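Local coordinates for putative uncharacterized protein PH0242 (Pyrococcus horikoshii, PDB 3VU1) that forms the C-terminal globular domain of the archaeal oligosaccharyltransferase AglB, a strand-rich module of several domains that carries a calcium ion, at residues 124-129 with 135-140; 155-160 with 192-197; 419-424 with 472-477. All blocks are in the same frame, centred on the assembly; numbering follows the deposited sequence.

The three contacts follow one another along the chain, each closing before the next opens. Interactions 1 and 2 both lie in the Insert domain and share a mixed beta-sheet, with centres about 9 Å apart. Interaction 1 joins adjacent strands of a hairpin, whereas interaction 2 joins two strands with four others between them in the strand order. They also touch each other, the Tyr135 ring packing against Leu196. Interaction 3 belongs to the Peripheral 2 domain, on the opposite side of the chain's centre, its centre about 47 and 49 Å from those of interactions 1 and 2. It lies in a separate antiparallel beta-sheet, so the contacts sample two distinct beta modules of the protein.

Interaction 1 of 3, residues 124-129 with 135-140; sequences TILLTQ and YVNPYA
Gln129 and Val136 form an antiparallel hydrogen-bonded pair, a rung of the beta hairpin formed by strands 125-130 and 134-137: Gln129 N donates to Val136 O at 2.8 Å, and Val136 N returns the bond to Gln129 O at the same 2.8 Å. The short strand axes run 121° apart in direction, well off antiparallel, and toward Leu127 a side chain takes up the pairing. Asn137 holds CG anti to its own backbone N (chi1 -174°), which swings the amide toward 124-129. Its ND2 approaches Leu127 O nearly end-on at 3.0 Å, although the N-H points somewhat off the oxygen (135°). The other end of the same amide makes an Asx motif, with OD1 of Asn137 accepting from Ala140 N at 3.3 Å from above the carbonyl plane. One amide thus links the partner strand, at Leu127, to the turn after Asn137. Packing is lighter: Thr128 CG2 lies 3.9 Å from Asn137 CB, and Leu126 CD2 is 4.3 Å from Ala140 CB. The Thr128 hydroxyl passes close to Tyr135 CB but bonds to Gly201 O, while Tyr135 OH probably hydrogen-bonds to Thr197 O. Strand 200-205 flanks the hairpin beside 125-130, and strand 142-148 beside 134-137.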
loop_
_atom_site.group_PDB
_atom_site.type_symbol
_atom_site.label_atom_id
_atom_site.label_comp_id
_atom_site.label_asym_id
_atom_site.label_seq_id
_atom_site.Cartn_x
_atom_site.Cartn_y
_atom_site.Cartn_z
ATOM N N THR A 124 17.151 7.566 10.530
ATOM C CA THR A 124 15.802 7.013 10.711
ATOM C C THR A 124 15.737 5.484 10.856
ATOM O O THR A 124 14.918 4.967 11.632
ATOM C CB THR A 124 14.800 7.506 9.652
ATOM O OG1 THR A 124 15.335 7.261 8.344
ATOM C CG2 THR A 124 14.517 9.021 9.844
ATOM N N ILE A 125 16.608 4.781 10.122
ATOM C CA ILE A 125 16.653 3.319 10.097
ATOM C C ILE A 125 18.079 2.805 9.885
ATOM O O ILE A 125 18.753 3.177 8.949
ATOM C CB ILE A 125 15.731 2.696 9.009
ATOM C CG1 ILE A 125 14.351 3.316 9.053
ATOM C CG2 ILE A 125 15.605 1.182 9.209
ATOM C CD1 ILE A 125 13.304 2.492 8.349
ATOM N N LEU A 126 18.506 1.927 10.768
ATOM C CA LEU A 126 19.765 1.256 10.657
ATOM C C LEU A 126 19.489 -0.238 10.837
ATOM O O LEU A 126 18.616 -0.629 11.630
ATOM C CB LEU A 126 20.664 1.746 11.758
ATOM C CG LEU A 126 22.132 1.988 11.463
ATOM C CD1 LEU A 126 22.354 2.657 10.113
ATOM C CD2 LEU A 126 22.619 2.892 12.581
ATOM N N LEU A 127 20.216 -1.060 10.079
ATOM C CA LEU A 127 20.050 -2.503 10.109
ATOM C C LEU A 127 21.261 -3.201 10.711
ATOM O O LEU A 127 22.427 -2.841 10.451
ATOM C CB LEU A 127 19.777 -3.057 8.718
ATOM C CG LEU A 127 18.439 -2.636 8.153
ATOM C CD1 LEU A 127 18.194 -3.387 6.859
ATOM C CD2 LEU A 127 17.298 -2.859 9.150
ATOM N N THR A 128 20.988 -4.205 11.529
ATOM C CA THR A 128 22.063 -5.023 12.036
ATOM C C THR A 128 21.812 -6.474 11.665
ATOM O O THR A 128 20.670 -6.890 11.506
ATOM C CB THR A 128 22.285 -4.816 13.547
ATOM O OG1 THR A 128 21.080 -5.115 14.259
ATOM C CG2 THR A 128 22.744 -3.368 13.843
ATOM N N GLN A 129 22.897 -7.218 11.479
ATOM C CA GLN A 129 22.850 -8.606 11.030
ATOM C C GLN A 129 23.039 -9.448 12.263
ATOM O O GLN A 129 23.901 -9.158 13.079
ATOM C CB GLN A 129 23.991 -8.855 10.040
ATOM C CG GLN A 129 23.609 -9.625 8.781
ATOM C CD GLN A 129 22.352 -9.086 8.096
ATOM O OE1 GLN A 129 22.266 -7.894 7.781
ATOM N NE2 GLN A 129 21.367 -9.970 7.862
ATOM N N TYR A 135 23.812 -8.851 17.498
ATOM C CA TYR A 135 23.526 -8.217 16.212
ATOM C C TYR A 135 24.526 -7.130 15.891
ATOM O O TYR A 135 24.740 -6.231 16.707
ATOM C CB TYR A 135 22.161 -7.560 16.267
ATOM C CG TYR A 135 21.020 -8.518 16.385
ATOM C CD1 TYR A 135 20.556 -8.921 17.638
ATOM C CD2 TYR A 135 20.399 -9.017 15.241
ATOM C CE1 TYR A 135 19.512 -9.808 17.746
ATOM C CE2 TYR A 135 19.349 -9.901 15.339
ATOM C CZ TYR A 135 18.920 -10.293 16.592
ATOM O OH TYR A 135 17.876 -11.160 16.678
ATOM N N VAL A 136 25.097 -7.189 14.692
ATOM C CA VAL A 136 26.203 -6.308 14.328
ATOM C C VAL A 136 25.970 -5.522 13.049
ATOM O O VAL A 136 25.280 -5.996 12.125
ATOM C CB VAL A 136 27.551 -7.081 14.147
ATOM C CG1 VAL A 136 28.110 -7.543 15.481
ATOM C CG2 VAL A 136 27.418 -8.248 13.170
ATOM N N ASN A 137 26.550 -4.318 13.035
ATOM C CA ASN A 137 26.823 -3.544 11.825
ATOM C C ASN A 137 28.218 -2.897 11.955
ATOM O O ASN A 137 28.370 -1.800 12.522
ATOM C CB ASN A 137 25.727 -2.495 11.559
ATOM C CG ASN A 137 25.902 -1.749 10.223
ATOM O OD1 ASN A 137 27.002 -1.660 9.645
ATOM N ND2 ASN A 137 24.810 -1.188 9.744
ATOM N N PRO A 138 29.247 -3.600 11.447
ATOM C CA PRO A 138 30.616 -3.125 11.418
ATOM C C PRO A 138 30.755 -1.676 10.946
ATOM O O PRO A 138 31.369 -0.873 11.657
ATOM C CB PRO A 138 31.289 -4.066 10.404
ATOM C CG PRO A 138 30.189 -4.874 9.782
ATOM C CD PRO A 138 29.154 -4.947 10.859
ATOM N N TYR A 139 30.173 -1.354 9.784
ATOM C CA TYR A 139 30.361 -0.041 9.156
ATOM C C TYR A 139 29.873 1.096 10.050
ATOM O O TYR A 139 30.486 2.169 10.079
ATOM C CB TYR A 139 29.691 0.008 7.776
ATOM C CG TYR A 139 29.887 1.285 6.958
ATOM C CD1 TYR A 139 31.053 1.505 6.224
ATOM C CD2 TYR A 139 28.876 2.244 6.881
ATOM C CE1 TYR A 139 31.215 2.655 5.465
ATOM C CE2 TYR A 139 29.024 3.388 6.119
ATOM C CZ TYR A 139 30.189 3.586 5.408
ATOM O OH TYR A 139 30.318 4.733 4.657
ATOM N N ALA A 140 28.786 0.865 10.791
ATOM C CA ALA A 140 28.261 1.861 11.742
ATOM C C ALA A 140 28.808 1.661 13.148
ATOM O O ALA A 140 28.465 2.416 14.048
ATOM C CB ALA A 140 26.741 1.818 11.771
#

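Interaction 2 of 3, residues 155-160 with 192-197; sequences IAVNIG and YVVYLT
Ile155 brings its CD1 methyl tip to tip against CD1 of Leu196, the two carbons 3.8 Å apart. The side chains come from separate strands, and Leu196 is extended (chi2 -174°), which carries its methyl well out from its own backbone. Two residues along each strand, Val157 meets Val194 differently: the two valines lie alongside, pointing opposite ways, with CG2 of Val157 and CG2 of Val194 at 4.0 Å. In both valines the other methyl, CG1, is anti to the backbone N, leaving CG2 as the branch that touches. The pairs run in reverse order, 155 with 196 and 157 with 194, yet no hydrogen bond links the segments, and the nearest CA atoms, of Ile155 and Val194, stand 8.3 Å apart. With four strands between the partners in the sheet order, so close an apolar contact implies that the sheet curls and brings one face of each strand together over a hydrophobic interior. Ile144 of strand 142-148 flanks both Ile155 and Val157, while Val194 also rests on Leu203 of strand 200-205, its neighbour in the sheet, and on Ser169 of strand 168-171.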
loop_
_atom_site.group_PDB
_atom_site.type_symbol
_atom_site.label_atom_id
_atom_site.label_comp_id
_atom_site.label_asym_id
_atom_site.label_seq_id
_atom_site.Cartn_x
_atom_site.Cartn_y
_atom_site.Cartn_z
ATOM N N ILE A 155 18.000 -4.371 26.655
ATOM C CA ILE A 155 18.690 -4.323 25.387
ATOM C C ILE A 155 19.785 -3.282 25.480
ATOM O O ILE A 155 19.549 -2.172 25.920
ATOM C CB ILE A 155 17.726 -4.096 24.195
ATOM C CG1 ILE A 155 16.681 -5.219 24.117
ATOM C CG2 ILE A 155 18.479 -3.973 22.865
ATOM C CD1 ILE A 155 17.251 -6.598 23.883
ATOM N N ALA A 156 20.995 -3.665 25.096
ATOM C CA ALA A 156 22.095 -2.720 25.030
ATOM C C ALA A 156 22.533 -2.500 23.581
ATOM O O ALA A 156 22.860 -3.446 22.866
ATOM C CB ALA A 156 23.266 -3.201 25.875
ATOM N N VAL A 157 22.537 -1.241 23.158
ATOM C CA VAL A 157 23.033 -0.876 21.847
ATOM C C VAL A 157 24.326 -0.135 22.084
ATOM O O VAL A 157 24.329 0.921 22.709
ATOM C CB VAL A 157 22.033 0.025 21.086
ATOM C CG1 VAL A 157 22.587 0.424 19.720
ATOM C CG2 VAL A 157 20.678 -0.664 20.939
ATOM N N ASN A 158 25.428 -0.709 21.604
ATOM C CA ASN A 158 26.749 -0.086 21.715
ATOM C C ASN A 158 27.125 0.533 20.401
ATOM O O ASN A 158 27.123 -0.140 19.351
ATOM C CB ASN A 158 27.818 -1.102 22.126
ATOM C CG ASN A 158 27.459 -1.845 23.398
ATOM O OD1 ASN A 158 27.415 -3.071 23.415
ATOM N ND2 ASN A 158 27.178 -1.106 24.465
ATOM N N ILE A 159 27.424 1.824 20.462
ATOM C CA ILE A 159 27.800 2.593 19.288
ATOM C C ILE A 159 29.122 3.232 19.631
ATOM O O ILE A 159 29.163 4.237 20.347
ATOM C CB ILE A 159 26.752 3.684 18.976
ATOM C CG1 ILE A 159 25.335 3.088 19.029
ATOM C CG2 ILE A 159 27.053 4.345 17.631
ATOM C CD1 ILE A 159 24.221 4.066 18.721
ATOM N N GLY A 160 30.206 2.640 19.139
ATOM C CA GLY A 160 31.545 2.985 19.625
ATOM C C GLY A 160 31.645 2.702 21.121
ATOM O O GLY A 160 31.188 1.658 21.610
ATOM N N TYR A 192 15.306 5.940 20.095
ATOM C CA TYR A 192 15.228 4.856 19.144
ATOM C C TYR A 192 14.494 3.676 19.710
ATOM O O TYR A 192 14.477 3.456 20.914
ATOM C CB TYR A 192 16.631 4.447 18.710
ATOM C CG TYR A 192 17.274 5.491 17.836
ATOM C CD1 TYR A 192 17.951 6.569 18.399
ATOM C CD2 TYR A 192 17.175 5.420 16.440
ATOM C CE1 TYR A 192 18.523 7.546 17.596
ATOM C CE2 TYR A 192 17.749 6.393 15.637
ATOM C CZ TYR A 192 18.415 7.454 16.220
ATOM O OH TYR A 192 18.983 8.432 15.436
ATOM N N VAL A 193 13.889 2.923 18.813
ATOM C CA VAL A 193 13.174 1.698 19.124
ATOM C C VAL A 193 13.989 0.566 18.489
ATOM O O VAL A 193 14.591 0.786 17.430
ATOM C CB VAL A 193 11.725 1.755 18.543
ATOM C CG1 VAL A 193 11.064 0.379 18.532
ATOM C CG2 VAL A 193 10.871 2.750 19.321
ATOM N N VAL A 194 14.040 -0.617 19.121
ATOM C CA VAL A 194 14.742 -1.745 18.506
ATOM C C VAL A 194 13.792 -2.859 18.224
ATOM O O VAL A 194 12.929 -3.129 19.027
ATOM C CB VAL A 194 15.897 -2.265 19.353
ATOM C CG1 VAL A 194 16.440 -3.560 18.771
ATOM C CG2 VAL A 194 17.009 -1.243 19.390
ATOM N N TYR A 195 13.924 -3.474 17.056
ATOM C CA TYR A 195 13.177 -4.691 16.746
ATOM C C TYR A 195 14.152 -5.821 16.479
ATOM O O TYR A 195 15.015 -5.705 15.589
ATOM C CB TYR A 195 12.285 -4.513 15.532
ATOM C CG TYR A 195 11.175 -3.510 15.712
ATOM C CD1 TYR A 195 10.147 -3.718 16.633
ATOM C CD2 TYR A 195 11.147 -2.335 14.943
ATOM C CE1 TYR A 195 9.126 -2.787 16.778
ATOM C CE2 TYR A 195 10.134 -1.413 15.077
ATOM C CZ TYR A 195 9.124 -1.638 15.985
ATOM O OH TYR A 195 8.125 -0.695 16.092
ATOM N N LEU A 196 14.027 -6.897 17.261
ATOM C CA LEU A 196 14.902 -8.060 17.115
ATOM C C LEU A 196 14.161 -9.178 16.423
ATOM O O LEU A 196 13.128 -9.628 16.911
ATOM C CB LEU A 196 15.432 -8.522 18.478
ATOM C CG LEU A 196 16.341 -7.514 19.195
ATOM C CD1 LEU A 196 16.941 -8.102 20.455
ATOM C CD2 LEU A 196 17.444 -6.953 18.302
ATOM N N THR A 197 14.670 -9.601 15.276
ATOM C CA THR A 197 14.096 -10.749 14.564
ATOM C C THR A 197 15.170 -11.844 14.493
ATOM O O THR A 197 16.330 -11.596 14.846
ATOM C CB THR A 197 13.579 -10.400 13.140
ATOM O OG1 THR A 197 14.674 -10.272 12.231
ATOM C CG2 THR A 197 12.772 -9.103 13.133
#

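Interaction 3 of 3, residues 419-424 with 472-477; sequences TFFITK and EPVFIV
Phe421 reaches toward strand 464-487 with the far end of its ring, meeting Val474 and Ile476. Its CB leaves the backbone alongside the other segment, and the contact is made further out. At CG the chain turns beside the backbone N, anti to the carbonyl carbon (chi1 -69°), and this turn brings the ring nearer to 472-477. Along one rim, CE2 of Phe421 comes to 4.1 Å from CG1 of Val474, a methyl that lies at the ring edge, near its plane. The valine stands roughly perpendicular to the phenylalanine. At the tip, CZ of Phe421 is 3.9 Å from CD1 of Ile476 and 4.1 Å from CG1 of the same residue, and here the two side chains extend toward one another from their own strands, the isoleucine methyl set obliquely to the ring. The two segments are not paired directly. Strand 385-401 runs between them, antiparallel to both, and the nearest CA atoms, of Phe421 and Val474, are 9.0 Å apart, so the ring reaches across a whole strand. The Phe421 ring also meets that of Tyr390 on this middle strand, the planes at about 45°. Just after Phe421 the edge of the pairing is irregular: Ile422 and Thr423 are both set against Leu391 in a classic beta bulge. On the opposite segment, Val474 has CG1 anti to its backbone N (chi1 169°), which sets that methyl toward the phenyl edge. Val474 and Ile476, two residues apart, line the same side of their strand, whereas Phe475 between them points away from 419-424 and packs on Leu377 and Val379 of strand 372-381.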
loop_
_atom_site.group_PDB
_atom_site.type_symbol
_atom_site.label_atom_id
_atom_site.label_comp_id
_atom_site.label_asym_id
_atom_site.label_seq_id
_atom_site.Cartn_x
_atom_site.Cartn_y
_atom_site.Cartn_z
ATOM N N THR A 419 -8.828 13.983 -4.903
ATOM C CA THR A 419 -9.292 13.708 -6.240
ATOM C C THR A 419 -10.763 14.111 -6.307
ATOM O O THR A 419 -11.465 14.070 -5.295
ATOM C CB THR A 419 -9.219 12.211 -6.580
ATOM O OG1 THR A 419 -10.142 11.499 -5.746
ATOM C CG2 THR A 419 -7.827 11.665 -6.377
ATOM N N PHE A 420 -11.218 14.523 -7.489
ATOM C CA PHE A 420 -12.619 14.786 -7.731
ATOM C C PHE A 420 -12.883 14.702 -9.206
ATOM O O PHE A 420 -11.993 14.949 -10.018
ATOM C CB PHE A 420 -13.109 16.117 -7.114
ATOM C CG PHE A 420 -12.388 17.360 -7.595
ATOM C CD1 PHE A 420 -11.297 17.877 -6.883
ATOM C CD2 PHE A 420 -12.827 18.058 -8.732
ATOM C CE1 PHE A 420 -10.656 19.053 -7.312
ATOM C CE2 PHE A 420 -12.176 19.224 -9.167
ATOM C CZ PHE A 420 -11.094 19.732 -8.454
ATOM N N PHE A 421 -14.101 14.307 -9.547
ATOM C CA PHE A 421 -14.523 14.218 -10.935
ATOM C C PHE A 421 -14.988 15.573 -11.442
ATOM O O PHE A 421 -15.918 16.156 -10.897
ATOM C CB PHE A 421 -15.599 13.155 -11.085
ATOM C CG PHE A 421 -15.082 11.769 -10.869
ATOM C CD1 PHE A 421 -15.471 11.032 -9.763
ATOM C CD2 PHE A 421 -14.160 11.207 -11.762
ATOM C CE1 PHE A 421 -14.969 9.750 -9.563
ATOM C CE2 PHE A 421 -13.653 9.924 -11.564
ATOM C CZ PHE A 421 -14.063 9.195 -10.465
ATOM N N ILE A 422 -14.312 16.078 -12.472
ATOM C CA ILE A 422 -14.597 17.400 -13.037
ATOM C C ILE A 422 -15.873 17.325 -13.879
ATOM O O ILE A 422 -16.800 18.088 -13.659
ATOM C CB ILE A 422 -13.425 17.921 -13.904
ATOM C CG1 ILE A 422 -12.126 17.970 -13.100
ATOM C CG2 ILE A 422 -13.728 19.300 -14.481
ATOM C CD1 ILE A 422 -10.912 17.701 -13.964
ATOM N N THR A 423 -15.916 16.386 -14.823
ATOM C CA THR A 423 -17.029 16.274 -15.737
ATOM C C THR A 423 -17.097 14.871 -16.314
ATOM O O THR A 423 -16.070 14.200 -16.468
ATOM C CB THR A 423 -16.912 17.284 -16.902
ATOM O OG1 THR A 423 -18.093 17.214 -17.698
ATOM C CG2 THR A 423 -15.709 16.965 -17.820
ATOM N N LYS A 424 -18.314 14.445 -16.642
ATOM C CA LYS A 424 -18.574 13.154 -17.254
ATOM C C LYS A 424 -18.539 13.372 -18.744
ATOM O O LYS A 424 -19.118 14.320 -19.220
ATOM C CB LYS A 424 -19.959 12.682 -16.835
ATOM C CG LYS A 424 -20.205 11.197 -16.997
ATOM C CD LYS A 424 -21.474 10.873 -16.232
ATOM C CE LYS A 424 -21.735 9.385 -16.169
ATOM N NZ LYS A 424 -23.089 9.125 -15.609
ATOM N N GLU A 472 -7.060 14.060 -15.833
ATOM C CA GLU A 472 -6.842 12.747 -16.390
ATOM C C GLU A 472 -8.134 12.161 -16.822
ATOM O O GLU A 472 -9.160 12.435 -16.214
ATOM C CB GLU A 472 -6.224 11.825 -15.346
ATOM C CG GLU A 472 -4.825 12.196 -14.872
ATOM C CD GLU A 472 -4.293 11.190 -13.872
ATOM O OE1 GLU A 472 -3.682 10.201 -14.308
ATOM O OE2 GLU A 472 -4.490 11.386 -12.656
ATOM N N PRO A 473 -8.103 11.363 -17.893
ATOM C CA PRO A 473 -9.272 10.613 -18.270
ATOM C C PRO A 473 -9.331 9.330 -17.438
ATOM O O PRO A 473 -8.304 8.704 -17.199
ATOM C CB PRO A 473 -9.021 10.316 -19.731
ATOM C CG PRO A 473 -7.552 10.169 -19.797
ATOM C CD PRO A 473 -7.025 11.223 -18.874
ATOM N N VAL A 474 -10.520 8.977 -16.965
ATOM C CA VAL A 474 -10.700 7.866 -16.035
ATOM C C VAL A 474 -11.960 7.118 -16.464
ATOM O O VAL A 474 -13.019 7.738 -16.677
ATOM C CB VAL A 474 -10.819 8.372 -14.562
ATOM C CG1 VAL A 474 -11.277 7.276 -13.620
ATOM C CG2 VAL A 474 -9.496 8.929 -14.074
ATOM N N PHE A 475 -11.829 5.798 -16.606
ATOM C CA PHE A 475 -12.948 4.937 -16.966
ATOM C C PHE A 475 -13.510 4.283 -15.726
ATOM O O PHE A 475 -12.803 3.526 -15.077
ATOM C CB PHE A 475 -12.499 3.879 -17.956
ATOM C CG PHE A 475 -12.138 4.431 -19.293
ATOM C CD1 PHE A 475 -10.868 4.979 -19.526
ATOM C CD2 PHE A 475 -13.068 4.423 -20.336
ATOM C CE1 PHE A 475 -10.529 5.497 -20.783
ATOM C CE2 PHE A 475 -12.741 4.958 -21.591
ATOM C CZ PHE A 475 -11.467 5.489 -21.813
ATOM N N ILE A 476 -14.767 4.586 -15.399
ATOM C CA ILE A 476 -15.434 4.018 -14.221
ATOM C C ILE A 476 -16.371 2.868 -14.598
ATOM O O ILE A 476 -17.201 3.011 -15.472
ATOM C CB ILE A 476 -16.219 5.076 -13.418
ATOM C CG1 ILE A 476 -15.298 6.207 -12.969
ATOM C CG2 ILE A 476 -16.910 4.440 -12.212
ATOM C CD1 ILE A 476 -14.050 5.741 -12.271
ATOM N N VAL A 477 -16.215 1.730 -13.928
ATOM C CA VAL A 477 -17.009 0.531 -14.177
ATOM C C VAL A 477 -17.383 -0.092 -12.842
ATOM O O VAL A 477 -16.827 0.312 -11.801
ATOM C CB VAL A 477 -16.206 -0.503 -14.979
ATOM C CG1 VAL A 477 -15.798 0.057 -16.330
ATOM C CG2 VAL A 477 -14.973 -0.953 -14.205
#